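PDB 4F53: SusD homolog from Bacteroides ovatus, which probably binds mucin O-glycans at the cell surface as a SusD-family outer-membrane lipoprotein with a TPR-like helical fold. Local coordinates for residues N294-T297 with G298-Y302; D394-K397 with G398-A401. All coordinates share one frame; numbering follows the deposited sequence.

Interaction 1: residues N294-T297 with G298-Y302; sequences NAYT and GEESY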
loop_
_atom_site.group_PDB
_atom_site.type_symbol
_atom_site.label_atom_id
_atom_site.label_comp_id
_atom_site.label_asym_id
_atom_site.label_seq_id
_atom_site.Cartn_x
_atom_site.Cartn_y
_atom_site.Cartn_z
ATOM N N ASN A 294 -1.961 -11.250 34.617
ATOM C CA ASN A 294 -2.958 -12.303 34.824
ATOM C C ASN A 294 -4.262 -11.797 35.454
ATOM O O ASN A 294 -5.074 -12.615 35.893
ATOM C CB ASN A 294 -2.400 -13.488 35.606
ATOM C CG ASN A 294 -1.721 -14.466 34.693
ATOM O OD1 ASN A 294 -0.502 -14.413 34.486
ATOM N ND2 ASN A 294 -2.517 -15.317 34.055
ATOM N N ALA A 295 -4.518 -10.473 35.408
ATOM C CA ALA A 295 -5.783 -9.913 35.901
ATOM C C ALA A 295 -6.900 -10.096 34.846
ATOM O O ALA A 295 -8.080 -10.055 35.196
ATOM C CB ALA A 295 -5.612 -8.446 36.262
ATOM N N TYR A 296 -6.522 -10.323 33.561
ATOM C CA TYR A 296 -7.440 -10.541 32.434
ATOM C C TYR A 296 -8.258 -11.832 32.633
ATOM O O TYR A 296 -7.681 -12.903 32.861
ATOM C CB TYR A 296 -6.641 -10.593 31.125
ATOM C CG TYR A 296 -7.468 -10.868 29.888
ATOM C CD1 TYR A 296 -8.364 -9.919 29.397
ATOM C CD2 TYR A 296 -7.307 -12.050 29.169
ATOM C CE1 TYR A 296 -9.129 -10.171 28.260
ATOM C CE2 TYR A 296 -8.012 -12.280 27.989
ATOM C CZ TYR A 296 -8.942 -11.348 27.552
ATOM O OH TYR A 296 -9.671 -11.595 26.413
ATOM N N THR A 297 -9.599 -11.725 32.539
ATOM C CA THR A 297 -10.529 -12.840 32.796
ATOM C C THR A 297 -11.028 -13.528 31.527
ATOM O O THR A 297 -11.651 -14.592 31.614
ATOM C CB THR A 297 -11.734 -12.378 33.641
ATOM O OG1 THR A 297 -12.568 -11.524 32.857
ATOM C CG2 THR A 297 -11.319 -11.686 34.928
ATOM N N GLY A 298 -10.781 -12.920 30.377
ATOM C CA GLY A 298 -11.212 -13.479 29.102
ATOM C C GLY A 298 -10.298 -14.576 28.584
ATOM O O GLY A 298 -9.486 -15.139 29.325
ATOM N N GLU A 299 -10.419 -14.856 27.292
ATOM C CA GLU A 299 -9.631 -15.853 26.568
ATOM C C GLU A 299 -8.689 -15.161 25.581
ATOM O O GLU A 299 -8.929 -14.009 25.203
ATOM C CB GLU A 299 -10.566 -16.817 25.806
ATOM C CG GLU A 299 -11.571 -17.556 26.692
ATOM C CD GLU A 299 -13.058 -17.322 26.447
ATOM O OE1 GLU A 299 -13.434 -16.823 25.358
ATOM O OE2 GLU A 299 -13.854 -17.655 27.356
ATOM N N GLU A 300 -7.620 -15.853 25.169
ATOM C CA GLU A 300 -6.704 -15.338 24.140
ATOM C C GLU A 300 -7.177 -15.828 22.780
ATOM O O GLU A 300 -7.644 -16.960 22.674
ATOM C CB GLU A 300 -5.233 -15.737 24.393
ATOM C CG GLU A 300 -4.705 -15.383 25.784
ATOM C CD GLU A 300 -4.523 -13.938 26.225
ATOM O OE1 GLU A 300 -4.884 -13.009 25.467
ATOM O OE2 GLU A 300 -4.016 -13.741 27.354
ATOM N N SER A 301 -7.101 -14.962 21.746
ATOM C CA SER A 301 -7.528 -15.307 20.380
ATOM C C SER A 301 -6.852 -14.415 19.380
ATOM O O SER A 301 -6.076 -13.544 19.768
ATOM C CB SER A 301 -9.044 -15.154 20.260
ATOM O OG SER A 301 -9.431 -13.822 20.556
ATOM N N TYR A 302 -7.168 -14.589 18.102
ATOM C CA TYR A 302 -6.707 -13.657 17.061
ATOM C C TYR A 302 -7.638 -12.466 17.119
ATOM O O TYR A 302 -8.821 -12.597 16.778
ATOM C CB TYR A 302 -6.694 -14.300 15.679
ATOM C CG TYR A 302 -5.656 -15.384 15.539
ATOM C CD1 TYR A 302 -4.293 -15.077 15.533
ATOM C CD2 TYR A 302 -6.028 -16.713 15.355
ATOM C CE1 TYR A 302 -3.328 -16.067 15.335
ATOM C CE2 TYR A 302 -5.069 -17.706 15.127
ATOM C CZ TYR A 302 -3.722 -17.375 15.130
ATOM O OH TYR A 302 -2.763 -18.343 14.966
#

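Interaction 2: residues D394-K397 with G398-A401; sequences DPLK and GQSA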
loop_
_atom_site.group_PDB
_atom_site.type_symbol
_atom_site.label_atom_id
_atom_site.label_comp_id
_atom_site.label_asym_id
_atom_site.label_seq_id
_atom_site.Cartn_x
_atom_site.Cartn_y
_atom_site.Cartn_z
ATOM N N ASP A 394 -14.885 -5.692 21.437
ATOM C CA ASP A 394 -13.646 -5.287 22.118
ATOM C C ASP A 394 -13.342 -6.296 23.286
ATOM O O ASP A 394 -14.127 -6.391 24.231
ATOM C CB ASP A 394 -13.724 -3.822 22.635
ATOM C CG ASP A 394 -12.440 -3.245 23.242
ATOM O OD1 ASP A 394 -11.522 -4.040 23.596
ATOM O OD2 ASP A 394 -12.364 -2.013 23.402
ATOM N N PRO A 395 -12.226 -7.073 23.219
ATOM C CA PRO A 395 -11.954 -8.068 24.290
ATOM C C PRO A 395 -11.649 -7.457 25.662
ATOM O O PRO A 395 -11.662 -8.171 26.682
ATOM C CB PRO A 395 -10.750 -8.844 23.760
ATOM C CG PRO A 395 -10.099 -7.918 22.781
ATOM C CD PRO A 395 -11.191 -7.118 22.159
ATOM N N LEU A 396 -11.403 -6.140 25.695
ATOM C CA LEU A 396 -11.088 -5.443 26.938
ATOM C C LEU A 396 -12.330 -4.813 27.601
ATOM O O LEU A 396 -12.238 -4.346 28.739
ATOM C CB LEU A 396 -9.996 -4.390 26.694
ATOM C CG LEU A 396 -8.583 -4.956 26.371
ATOM C CD1 LEU A 396 -7.594 -3.850 26.201
ATOM C CD2 LEU A 396 -8.095 -5.910 27.463
ATOM N N LYS A 397 -13.497 -4.860 26.922
ATOM C CA LYS A 397 -14.773 -4.342 27.434
ATOM C C LYS A 397 -15.127 -5.013 28.781
ATOM O O LYS A 397 -15.122 -6.244 28.882
ATOM C CB LYS A 397 -15.902 -4.528 26.406
ATOM C CG LYS A 397 -17.230 -3.953 26.880
ATOM C CD LYS A 397 -18.391 -4.580 26.153
ATOM C CE LYS A 397 -19.712 -4.106 26.698
ATOM N NZ LYS A 397 -20.838 -4.595 25.867
ATOM N N GLY A 398 -15.355 -4.185 29.803
ATOM C CA GLY A 398 -15.674 -4.638 31.149
ATOM C C GLY A 398 -14.516 -5.169 31.986
ATOM O O GLY A 398 -14.733 -5.549 33.141
ATOM N N GLN A 399 -13.280 -5.230 31.425
ATOM C CA GLN A 399 -12.100 -5.716 32.156
ATOM C C GLN A 399 -11.641 -4.691 33.214
ATOM O O GLN A 399 -12.022 -3.521 33.157
ATOM C CB GLN A 399 -10.939 -6.078 31.206
ATOM C CG GLN A 399 -11.175 -7.325 30.348
ATOM C CD GLN A 399 -11.234 -8.614 31.151
ATOM O OE1 GLN A 399 -10.365 -8.913 31.976
ATOM N NE2 GLN A 399 -12.224 -9.444 30.874
ATOM N N SER A 400 -10.851 -5.153 34.187
ATOM C CA SER A 400 -10.354 -4.360 35.310
ATOM C C SER A 400 -9.541 -3.132 34.864
ATOM O O SER A 400 -8.538 -3.270 34.154
ATOM C CB SER A 400 -9.515 -5.229 36.238
ATOM O OG SER A 400 -9.287 -4.539 37.452
ATOM N N ALA A 401 -10.002 -1.922 35.295
ATOM C CA ALA A 401 -9.412 -0.603 35.010
ATOM C C ALA A 401 -9.436 -0.248 33.501
ATOM O O ALA A 401 -8.847 0.766 33.113
ATOM C CB ALA A 401 -7.979 -0.528 35.542
HETATM O O HOH W 1 -14.014 -8.926 28.073
#

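Interaction 1: residues N294-T297 with G298-Y302
The Tyr296 ring lies over the backbone that follows it, and its hydroxyl closes a short loop by donating to Glu299 O. The Tyr296 OH to Glu299 O distance is 2.8 Å, with an angle of 136° at Glu299 O and the hydroxyl oxygen tilted out of the carbonyl plane. Tyr296 carries CG anti to its own nitrogen (chi1 178°), which sends the ring along the chain toward Gly298 and Glu299. One ring face then receives Gly298: its N sits 3.5 Å above the ring plane, over the centre, and its CA makes a CH-pi contact 3.9 Å from the centroid. A side chain at Gly298 would run into the phenol oxygen, so a glycine suits the spot where the Tyr296 ring is laid against the main chain, in the surface loop between helix 288-291 and strand 332-335. Replacing Tyr296 by an alanine removes the ring and its hydroxyl, and is likely to leave Glu299 O without this donor and the Gly298 main chain without its ring cover. The bent Glu300 chain brings OE1 obliquely to within 4.1 Å of Tyr296 CE2. Its carboxylate is bound by Ser286 OG and the backbone nitrogens of Phe288 and Gly289, while the ring of Phe288 also meets that of Tyr296, their planes about 40° apart.

Interaction 2: residues D394-K397 with G398-A401
One ordered water joins both sides of this reversal: it donates to Pro395 O at 2.8 Å and to Lys397 O at 3.0 Å, and accepts a weak bond from Gln399 NE2 at 3.4 Å. The stronger partner of that amide is Thr297, so the water is a secondary link for the group. Gln399 reaches the water because its chain folds back: CG points opposite the carbonyl carbon, and a second bend at chi2 (-67°) turns the amide away from an extended course. This places Gln399 CB 3.3 Å from Leu396 O, with Gln399 CG also near that oxygen and near Pro395 O. Leu396 O thus lies against the methylenes of the glutamine whose backbone it binds: Gln399 N donates to Leu396 O over 3.0 Å, fairly straight at 159°, but from well above the carbonyl plane. At the third position of this turn Gly398 has a positive phi of 77°, which favours glycine, and a CB there would clash with Lys397 O. The extended Lys397 chain leads away from the turn. Upstream, Asp394 OD1 accepts from Leu396 N at 3.0 Å, the nitrogen standing above the carboxylate plane, while Asp394 O accepts from Lys397 N. The other carboxylate oxygen, OD2, is bound by Tyr406 N, and Leu396 packs on Phe288 of helix 288-291. Two overlapping beta turns result, type I from Asp394 to Lys397, begun by an Asx turn, and type II from Leu396 to Gln399 with glycine at its third position.

Overall arrangement
Interaction 1 precedes interaction 2 along the chain, yet their centres are only 10 Å apart, each about 32 Å from the centre of the chain and on the same side of it. The first belongs to the loop between helix 288-291 and strand 332-335, the second to the loop between helices 379-383 and 423-438. Direct contacts join them: Thr297 OG1 lies 2.9 Å from Gln399 NE2, a probable hydrogen bond, and Tyr296 CE1 packs 3.6 Å from Pro395 O. Phe288 touches both loops, and Trp317 meets Tyr296 and Gln399. Two sequence-distant loops therefore form one surface patch at the periphery of a protein whose regular structure is mainly helix.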